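Local structure of PaxB (Photorhabdus luminescens, 6EK4) at residues A[235-240]-A[254-259]; A[189-194]-A[225-230]. The protein is probably one component of a two-component alpha-helical pore-forming toxin of the YaxAB type, which would insert into target membranes to form a pore. All coordinates share one frame; numbering follows the deposited sequence.

Contact 1: residues A[235-240]-A[254-259]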
ATOM      1  N   LYS A 235      24.977 -11.929 -49.044  1.00 74.99           N
ATOM      2  CA  LYS A 235      24.189 -12.209 -50.247  1.00 76.29           C
ATOM      3  C   LYS A 235      22.691 -12.290 -49.945  1.00 77.65           C
ATOM      4  O   LYS A 235      21.873 -11.795 -50.721  1.00 78.40           O
ATOM      5  CB  LYS A 235      24.665 -13.508 -50.909  1.00 76.62           C
ATOM      6  CG  LYS A 235      25.977 -13.369 -51.665  1.00 76.34           C
ATOM      7  CD  LYS A 235      26.521 -14.714 -52.127  1.00 77.16           C
ATOM      8  CE  LYS A 235      25.666 -15.330 -53.225  1.00 78.59           C
ATOM      9  NZ  LYS A 235      26.262 -16.587 -53.755  1.00 79.32           N
ATOM     10  N   LYS A 236      22.343 -12.903 -48.817  1.00 78.40           N
ATOM     11  CA  LYS A 236      20.946 -13.044 -48.400  1.00 79.82           C
ATOM     12  C   LYS A 236      20.311 -11.696 -48.046  1.00 79.53           C
ATOM     13  O   LYS A 236      19.122 -11.482 -48.287  1.00 80.04           O
ATOM     14  CB  LYS A 236      20.846 -14.001 -47.207  1.00 80.56           C
ATOM     15  CG  LYS A 236      19.426 -14.403 -46.833  1.00 82.29           C
ATOM     16  CD  LYS A 236      19.425 -15.560 -45.846  1.00 83.39           C
ATOM     17  CE  LYS A 236      18.015 -15.956 -45.435  1.00 85.24           C
ATOM     18  NZ  LYS A 236      17.351 -14.930 -44.580  1.00 84.47           N
ATOM     19  N   ILE A 237      21.111 -10.794 -47.479  1.00 78.91           N
ATOM     20  CA  ILE A 237      20.646  -9.459 -47.094  1.00 78.55           C
ATOM     21  C   ILE A 237      20.402  -8.573 -48.320  1.00 79.17           C
ATOM     22  O   ILE A 237      19.418  -7.832 -48.368  1.00 78.98           O
ATOM     23  CB  ILE A 237      21.656  -8.771 -46.145  1.00 77.45           C
ATOM     24  CG1 ILE A 237      21.745  -9.535 -44.819  1.00 77.19           C
ATOM     25  CG2 ILE A 237      21.263  -7.321 -45.881  1.00 77.64           C
ATOM     26  CD1 ILE A 237      23.054  -9.329 -44.086  1.00 76.64           C
ATOM     27  N   LEU A 238      21.293  -8.658 -49.306  1.00 79.66           N
ATOM     28  CA  LEU A 238      21.190  -7.848 -50.524  1.00 80.73           C
ATOM     29  C   LEU A 238      20.268  -8.458 -51.585  1.00 83.33           C
ATOM     30  O   LEU A 238      20.072  -7.867 -52.648  1.00 83.96           O
ATOM     31  CB  LEU A 238      22.578  -7.630 -51.132  1.00 79.46           C
ATOM     32  CG  LEU A 238      23.619  -6.959 -50.232  1.00 77.99           C
ATOM     33  CD1 LEU A 238      24.992  -7.029 -50.878  1.00 77.41           C
ATOM     34  CD2 LEU A 238      23.240  -5.517 -49.932  1.00 78.16           C
ATOM     35  N   GLY A 239      19.709  -9.633 -51.300  1.00 85.68           N
ATOM     36  CA  GLY A 239      18.827 -10.320 -52.241  1.00 88.36           C
ATOM     37  C   GLY A 239      19.582 -10.934 -53.407  1.00 90.03           C
ATOM     38  O   GLY A 239      19.080 -10.961 -54.533  1.00 91.87           O
ATOM     39  N   ASN A 240      20.788 -11.431 -53.131  1.00 89.97           N
ATOM     40  CA  ASN A 240      21.643 -12.038 -54.146  1.00 90.91           C
ATOM     41  C   ASN A 240      21.563 -13.564 -54.084  1.00 91.94           C
ATOM     42  O   ASN A 240      22.115 -14.187 -53.178  1.00 91.10           O
ATOM     43  CB  ASN A 240      23.093 -11.567 -53.965  1.00 89.87           C
ATOM     44  CG  ASN A 240      24.012 -12.028 -55.088  1.00 90.38           C
ATOM     45  OD1 ASN A 240      23.563 -12.528 -56.121  1.00 91.64           O
ATOM     46  ND2 ASN A 240      25.313 -11.851 -54.889  1.00 89.35           N
ATOM     47  N   ARG A 254      26.845  -4.921 -44.439  1.00 80.28           N
ATOM     48  CA  ARG A 254      27.081  -4.611 -43.030  1.00 79.54           C
ATOM     49  C   ARG A 254      26.387  -3.309 -42.628  1.00 79.80           C
ATOM     50  O   ARG A 254      25.842  -3.207 -41.529  1.00 79.79           O
ATOM     51  CB  ARG A 254      28.587  -4.514 -42.745  1.00 78.88           C
ATOM     52  CG  ARG A 254      28.932  -4.060 -41.332  1.00 78.24           C
ATOM     53  CD  ARG A 254      30.433  -3.974 -41.115  1.00 77.88           C
ATOM     54  NE  ARG A 254      30.769  -3.115 -39.980  1.00 77.54           N
ATOM     55  CZ  ARG A 254      32.010  -2.837 -39.580  1.00 77.69           C
ATOM     56  NH1 ARG A 254      33.061  -3.352 -40.213  1.00 78.54           N
ATOM     57  NH2 ARG A 254      32.203  -2.039 -38.538  1.00 77.63           N
ATOM     58  N   ALA A 255      26.416  -2.320 -43.520  1.00 80.46           N
ATOM     59  CA  ALA A 255      25.819  -1.010 -43.253  1.00 80.61           C
ATOM     60  C   ALA A 255      24.316  -1.097 -42.983  1.00 81.13           C
ATOM     61  O   ALA A 255      23.788  -0.339 -42.172  1.00 82.03           O
ATOM     62  CB  ALA A 255      26.090  -0.058 -44.408  1.00 80.90           C
ATOM     63  N   LYS A 256      23.636  -2.020 -43.663  1.00 81.40           N
ATOM     64  CA  LYS A 256      22.205  -2.249 -43.442  1.00 82.07           C
ATOM     65  C   LYS A 256      21.932  -2.902 -42.085  1.00 81.69           C
ATOM     66  O   LYS A 256      20.934  -2.587 -41.435  1.00 82.27           O
ATOM     67  CB  LYS A 256      21.608  -3.103 -44.565  1.00 83.15           C
ATOM     68  CG  LYS A 256      21.427  -2.354 -45.875  1.00 84.60           C
ATOM     69  CD  LYS A 256      20.640  -3.175 -46.883  1.00 86.31           C
ATOM     70  CE  LYS A 256      20.411  -2.401 -48.172  1.00 87.93           C
ATOM     71  NZ  LYS A 256      19.736  -3.232 -49.207  1.00 89.33           N
ATOM     72  N   LEU A 257      22.814  -3.809 -41.669  1.00 81.08           N
ATOM     73  CA  LEU A 257      22.705  -4.452 -40.354  1.00 80.86           C
ATOM     74  C   LEU A 257      22.955  -3.462 -39.218  1.00 81.36           C
ATOM     75  O   LEU A 257      22.210  -3.443 -38.238  1.00 82.53           O
ATOM     76  CB  LEU A 257      23.661  -5.649 -40.241  1.00 80.07           C
ATOM     77  CG  LEU A 257      23.083  -7.041 -40.532  1.00 80.20           C
ATOM     78  CD1 LEU A 257      22.085  -7.039 -41.683  1.00 80.80           C
ATOM     79  CD2 LEU A 257      24.213  -8.022 -40.804  1.00 80.30           C
ATOM     80  N   ASP A 258      23.998  -2.644 -39.352  1.00 81.83           N
ATOM     81  CA  ASP A 258      24.283  -1.586 -38.376  1.00 82.20           C
ATOM     82  C   ASP A 258      23.108  -0.615 -38.235  1.00 82.87           C
ATOM     83  O   ASP A 258      22.811  -0.152 -37.133  1.00 82.44           O
ATOM     84  CB  ASP A 258      25.553  -0.811 -38.759  1.00 82.48           C
ATOM     85  CG  ASP A 258      26.830  -1.545 -38.379  1.00 82.88           C
ATOM     86  OD1 ASP A 258      26.914  -2.055 -37.242  1.00 82.78           O
ATOM     87  OD2 ASP A 258      27.760  -1.593 -39.210  1.00 83.93           O
ATOM     88  N   GLU A 259      22.448  -0.317 -39.353  1.00 83.76           N
ATOM     89  CA  GLU A 259      21.271   0.554 -39.358  1.00 84.58           C
ATOM     90  C   GLU A 259      20.080  -0.097 -38.654  1.00 84.48           C
ATOM     91  O   GLU A 259      19.313   0.586 -37.973  1.00 85.33           O
ATOM     92  CB  GLU A 259      20.887   0.927 -40.795  1.00 85.89           C
ATOM     93  CG  GLU A 259      19.687   1.860 -40.905  1.00 87.44           C
ATOM     94  CD  GLU A 259      19.375   2.266 -42.335  1.00 89.37           C
ATOM     95  OE1 GLU A 259      18.205   2.614 -42.607  1.00 90.62           O
ATOM     96  OE2 GLU A 259      20.287   2.241 -43.191  1.00 90.18           O
TER

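Contact 2: residues A[189-194]-A[225-230]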
ATOM      1  N   ASP A 189      38.038  -9.006 -42.231  1.00 77.99           N
ATOM      2  CA  ASP A 189      39.346  -9.112 -41.579  1.00 79.96           C
ATOM      3  C   ASP A 189      40.294 -10.047 -42.333  1.00 79.85           C
ATOM      4  O   ASP A 189      41.453  -9.699 -42.551  1.00 80.90           O
ATOM      5  CB  ASP A 189      39.203  -9.566 -40.119  1.00 82.01           C
ATOM      6  CG  ASP A 189      38.632  -8.477 -39.213  1.00 83.52           C
ATOM      7  OD1 ASP A 189      38.430  -7.336 -39.683  1.00 84.32           O
ATOM      8  OD2 ASP A 189      38.386  -8.766 -38.021  1.00 85.07           O
ATOM      9  N   VAL A 190      39.805 -11.220 -42.734  1.00 79.19           N
ATOM     10  CA  VAL A 190      40.629 -12.166 -43.503  1.00 79.42           C
ATOM     11  C   VAL A 190      40.913 -11.660 -44.925  1.00 78.71           C
ATOM     12  O   VAL A 190      41.961 -11.967 -45.496  1.00 79.56           O
ATOM     13  CB  VAL A 190      40.027 -13.595 -43.547  1.00 79.52           C
ATOM     14  CG1 VAL A 190      39.941 -14.176 -42.143  1.00 79.69           C
ATOM     15  CG2 VAL A 190      38.660 -13.622 -44.220  1.00 79.04           C
ATOM     16  N   ILE A 191      39.982 -10.890 -45.486  1.00 77.40           N
ATOM     17  CA  ILE A 191      40.191 -10.229 -46.778  1.00 76.62           C
ATOM     18  C   ILE A 191      41.260  -9.144 -46.643  1.00 77.70           C
ATOM     19  O   ILE A 191      42.172  -9.057 -47.465  1.00 78.80           O
ATOM     20  CB  ILE A 191      38.877  -9.617 -47.322  1.00 75.01           C
ATOM     21  CG1 ILE A 191      37.925 -10.732 -47.766  1.00 74.38           C
ATOM     22  CG2 ILE A 191      39.147  -8.675 -48.491  1.00 74.80           C
ATOM     23  CD1 ILE A 191      36.484 -10.296 -47.917  1.00 73.88           C
ATOM     24  N   ARG A 192      41.140  -8.327 -45.601  1.00 78.99           N
ATOM     25  CA  ARG A 192      42.082  -7.237 -45.348  1.00 80.46           C
ATOM     26  C   ARG A 192      43.465  -7.742 -44.922  1.00 80.51           C
ATOM     27  O   ARG A 192      44.484  -7.176 -45.323  1.00 80.55           O
ATOM     28  CB  ARG A 192      41.512  -6.287 -44.284  1.00 82.39           C
ATOM     29  CG  ARG A 192      40.351  -5.434 -44.783  1.00 84.04           C
ATOM     30  CD  ARG A 192      39.369  -5.081 -43.670  1.00 86.01           C
ATOM     31  NE  ARG A 192      38.535  -3.917 -43.980  1.00 87.77           N
ATOM     32  CZ  ARG A 192      37.568  -3.881 -44.900  1.00 88.76           C
ATOM     33  NH1 ARG A 192      37.282  -4.947 -45.647  1.00 89.67           N
ATOM     34  NH2 ARG A 192      36.881  -2.758 -45.083  1.00 88.37           N
ATOM     35  N   GLN A 193      43.495  -8.805 -44.121  1.00 80.48           N
ATOM     36  CA  GLN A 193      44.749  -9.355 -43.597  1.00 81.64           C
ATOM     37  C   GLN A 193      45.599 -10.010 -44.685  1.00 81.30           C
ATOM     38  O   GLN A 193      46.817  -9.828 -44.715  1.00 82.05           O
ATOM     39  CB  GLN A 193      44.458 -10.371 -42.484  1.00 82.84           C
ATOM     40  CG  GLN A 193      45.694 -10.961 -41.814  1.00 84.98           C
ATOM     41  CD  GLN A 193      45.353 -12.017 -40.775  1.00 86.36           C
ATOM     42  OE1 GLN A 193      44.249 -12.038 -40.229  1.00 86.25           O
ATOM     43  NE2 GLN A 193      46.308 -12.900 -40.496  1.00 87.75           N
ATOM     44  N   TYR A 194      44.957 -10.772 -45.568  1.00 80.07           N
ATOM     45  CA  TYR A 194      45.660 -11.512 -46.622  1.00 79.39           C
ATOM     46  C   TYR A 194      45.610 -10.826 -47.997  1.00 78.25           C
ATOM     47  O   TYR A 194      46.014 -11.418 -48.999  1.00 78.29           O
ATOM     48  CB  TYR A 194      45.107 -12.937 -46.711  1.00 79.42           C
ATOM     49  CG  TYR A 194      45.494 -13.804 -45.534  1.00 80.41           C
ATOM     50  CD1 TYR A 194      46.765 -14.362 -45.449  1.00 81.78           C
ATOM     51  CD2 TYR A 194      44.592 -14.064 -44.505  1.00 80.38           C
ATOM     52  CE1 TYR A 194      47.129 -15.157 -44.373  1.00 83.17           C
ATOM     53  CE2 TYR A 194      44.948 -14.858 -43.426  1.00 81.82           C
ATOM     54  CZ  TYR A 194      46.216 -15.401 -43.365  1.00 83.03           C
ATOM     55  OH  TYR A 194      46.578 -16.191 -42.299  1.00 84.26           O
ATOM     56  N   GLN A 225      36.459 -20.674 -44.043  1.00 86.45           N
ATOM     57  CA  GLN A 225      35.206 -20.697 -43.287  1.00 86.89           C
ATOM     58  C   GLN A 225      34.680 -19.277 -43.073  1.00 84.98           C
ATOM     59  O   GLN A 225      33.471 -19.045 -43.104  1.00 85.16           O
ATOM     60  CB  GLN A 225      35.399 -21.392 -41.932  1.00 88.60           C
ATOM     61  CG  GLN A 225      34.257 -22.312 -41.529  1.00 90.21           C
ATOM     62  CD  GLN A 225      34.302 -23.644 -42.260  1.00 92.72           C
ATOM     63  OE1 GLN A 225      34.039 -23.715 -43.461  1.00 93.43           O
ATOM     64  NE2 GLN A 225      34.637 -24.710 -41.537  1.00 94.12           N
ATOM     65  N   ALA A 226      35.594 -18.333 -42.850  1.00 83.05           N
ATOM     66  CA  ALA A 226      35.232 -16.931 -42.646  1.00 81.05           C
ATOM     67  C   ALA A 226      34.556 -16.339 -43.881  1.00 79.65           C
ATOM     68  O   ALA A 226      33.479 -15.753 -43.779  1.00 79.59           O
ATOM     69  CB  ALA A 226      36.461 -16.114 -42.274  1.00 80.55           C
ATOM     70  N   ILE A 227      35.188 -16.508 -45.041  1.00 78.65           N
ATOM     71  CA  ILE A 227      34.659 -15.982 -46.302  1.00 77.41           C
ATOM     72  C   ILE A 227      33.281 -16.578 -46.592  1.00 78.07           C
ATOM     73  O   ILE A 227      32.323 -15.846 -46.834  1.00 77.39           O
ATOM     74  CB  ILE A 227      35.606 -16.274 -47.493  1.00 77.18           C
ATOM     75  CG1 ILE A 227      36.960 -15.569 -47.316  1.00 76.45           C
ATOM     76  CG2 ILE A 227      34.968 -15.855 -48.816  1.00 76.80           C
ATOM     77  CD1 ILE A 227      36.939 -14.078 -47.574  1.00 75.50           C
ATOM     78  N   LYS A 228      33.189 -17.906 -46.552  1.00 79.52           N
ATOM     79  CA  LYS A 228      31.945 -18.615 -46.867  1.00 80.62           C
ATOM     80  C   LYS A 228      30.770 -18.150 -46.002  1.00 80.17           C
ATOM     81  O   LYS A 228      29.662 -17.970 -46.504  1.00 80.00           O
ATOM     82  CB  LYS A 228      32.131 -20.128 -46.702  1.00 82.56           C
ATOM     83  CG  LYS A 228      31.030 -20.969 -47.337  1.00 84.29           C
ATOM     84  CD  LYS A 228      30.671 -22.164 -46.464  1.00 86.68           C
ATOM     85  CE  LYS A 228      29.751 -23.142 -47.180  1.00 88.36           C
ATOM     86  NZ  LYS A 228      30.500 -24.061 -48.080  1.00 89.60           N
ATOM     87  N   GLN A 229      31.018 -17.959 -44.707  1.00 80.09           N
ATOM     88  CA  GLN A 229      29.964 -17.561 -43.771  1.00 80.21           C
ATOM     89  C   GLN A 229      29.493 -16.124 -43.998  1.00 78.99           C
ATOM     90  O   GLN A 229      28.289 -15.865 -44.060  1.00 79.21           O
ATOM     91  CB  GLN A 229      30.429 -17.739 -42.319  1.00 80.84           C
ATOM     92  CG  GLN A 229      30.471 -19.189 -41.856  1.00 82.42           C
ATOM     93  CD  GLN A 229      31.030 -19.347 -40.452  1.00 83.39           C
ATOM     94  OE1 GLN A 229      30.944 -18.436 -39.628  1.00 82.72           O
ATOM     95  NE2 GLN A 229      31.603 -20.512 -40.173  1.00 85.02           N
ATOM     96  N   GLY A 230      30.438 -15.196 -44.123  1.00 77.84           N
ATOM     97  CA  GLY A 230      30.112 -13.783 -44.317  1.00 76.91           C
ATOM     98  C   GLY A 230      29.520 -13.467 -45.679  1.00 76.51           C
ATOM     99  O   GLY A 230      28.669 -12.585 -45.799  1.00 77.12           O
TER

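Contact 1: residues A[235-240]-A[254-259]
Ile237 and Leu257 meet at a slant through their terminal methyls. Ile237 CD1 lies 3.5 Å from Leu257 CD1 and 3.7 Å from Leu257 CD2, so that one methyl faces both branches of the leucine. With chi1 at -65°, CG1 of Ile237 stands anti to its carbonyl carbon and carries CD1 to the leucine, while the other branch, CG2, comes to 4.3 Å from Lys256 CD. The extended chain of Lys256 runs from its helix toward Ile237 and Leu238, and its NZ ends 4.2 Å from Leu238 CD2, a loose approach of the ammonium end to a methyl. No hydrogen bond or salt bridge joins the segments. Within 254-259, Arg254 NE makes a weak bond, part of a salt bridge, to Asp258 OD2 (3.5 Å) in the guanidinium plane. Gly239 takes positive phi, and Asn240 N bonds back to Lys235 O (2.7 Å), consistent with a Schellman-like end to helix 217-237. After a short loop the chain returns, and this helix end packs on the early turns of helix 247-321, where Leu238 also touches Glu249, Asp252 and Ala253; helix 149-193 adjoins through Asp180 beside Leu257, Gln188 bonded to Arg254, and Arg181, which pairs with Asp258.

Contact 2: residues A[189-194]-A[225-230]
Ala226 points its single methyl at Val190 and meets both branches of the valine, CB lying 3.9 Å from Val190 CG2 and 4.0 Å from Val190 CG1. These two residues also bring the backbones together, with 7.3 Å between Val190 CA and Ala226 CA. The carbonyl oxygen of Ala226 has two partners, the backbone N of Gly230 one turn on and the hydroxyl of Ser187 on the facing helix, which ties the backbone of one helix to a side chain of the other. Ile227 follows and reaches farther across: its CD1 comes to 3.5 Å from Ile191 CG1 and 3.8 Å from Val190 CG2, so that one methyl touches both consecutive residues. CG1 of Ile227, anti to the carbonyl carbon (chi1 -63°), gives CD1 this reach, and the side chain runs at about a right angle to that of Ile191. The contact is a helix-helix packing of small and branched apolar residues; the axes of the short segments 189-193 and 225-230 approach to 10.0 Å, their directions 131° apart. Leu196, Ile204 and Leu210 close in around Ile227, burying it, while Ile191 rests on Tyr247 and Leu250 of helix 247-321. Lys228 touches Ile207 in a loop. At Gln229 a polar link resumes, as its OE1 is hydrogen-bonded to Lys183 NZ on helix 149-193.

Contacts 1 and 2 share helix 217-237, which presents residues 225-230 to the end of helix 149-193 and, at its own C-terminal end, residues 235-237 to helix 247-321. Their centres are about 17 Å apart and their nearest atoms about 5 Å, without touching. Along the chain they follow in series, contact 2 closing before contact 1 opens. Both lie far from the chain's centre, about 60 and 52 Å away, on the same side, near one end of the elongated molecule. The short helix 217-237 thus bridges two long helices where the chain reverses between them, and the three, with the loops that connect them, make up one end of this putative pore-forming toxin component.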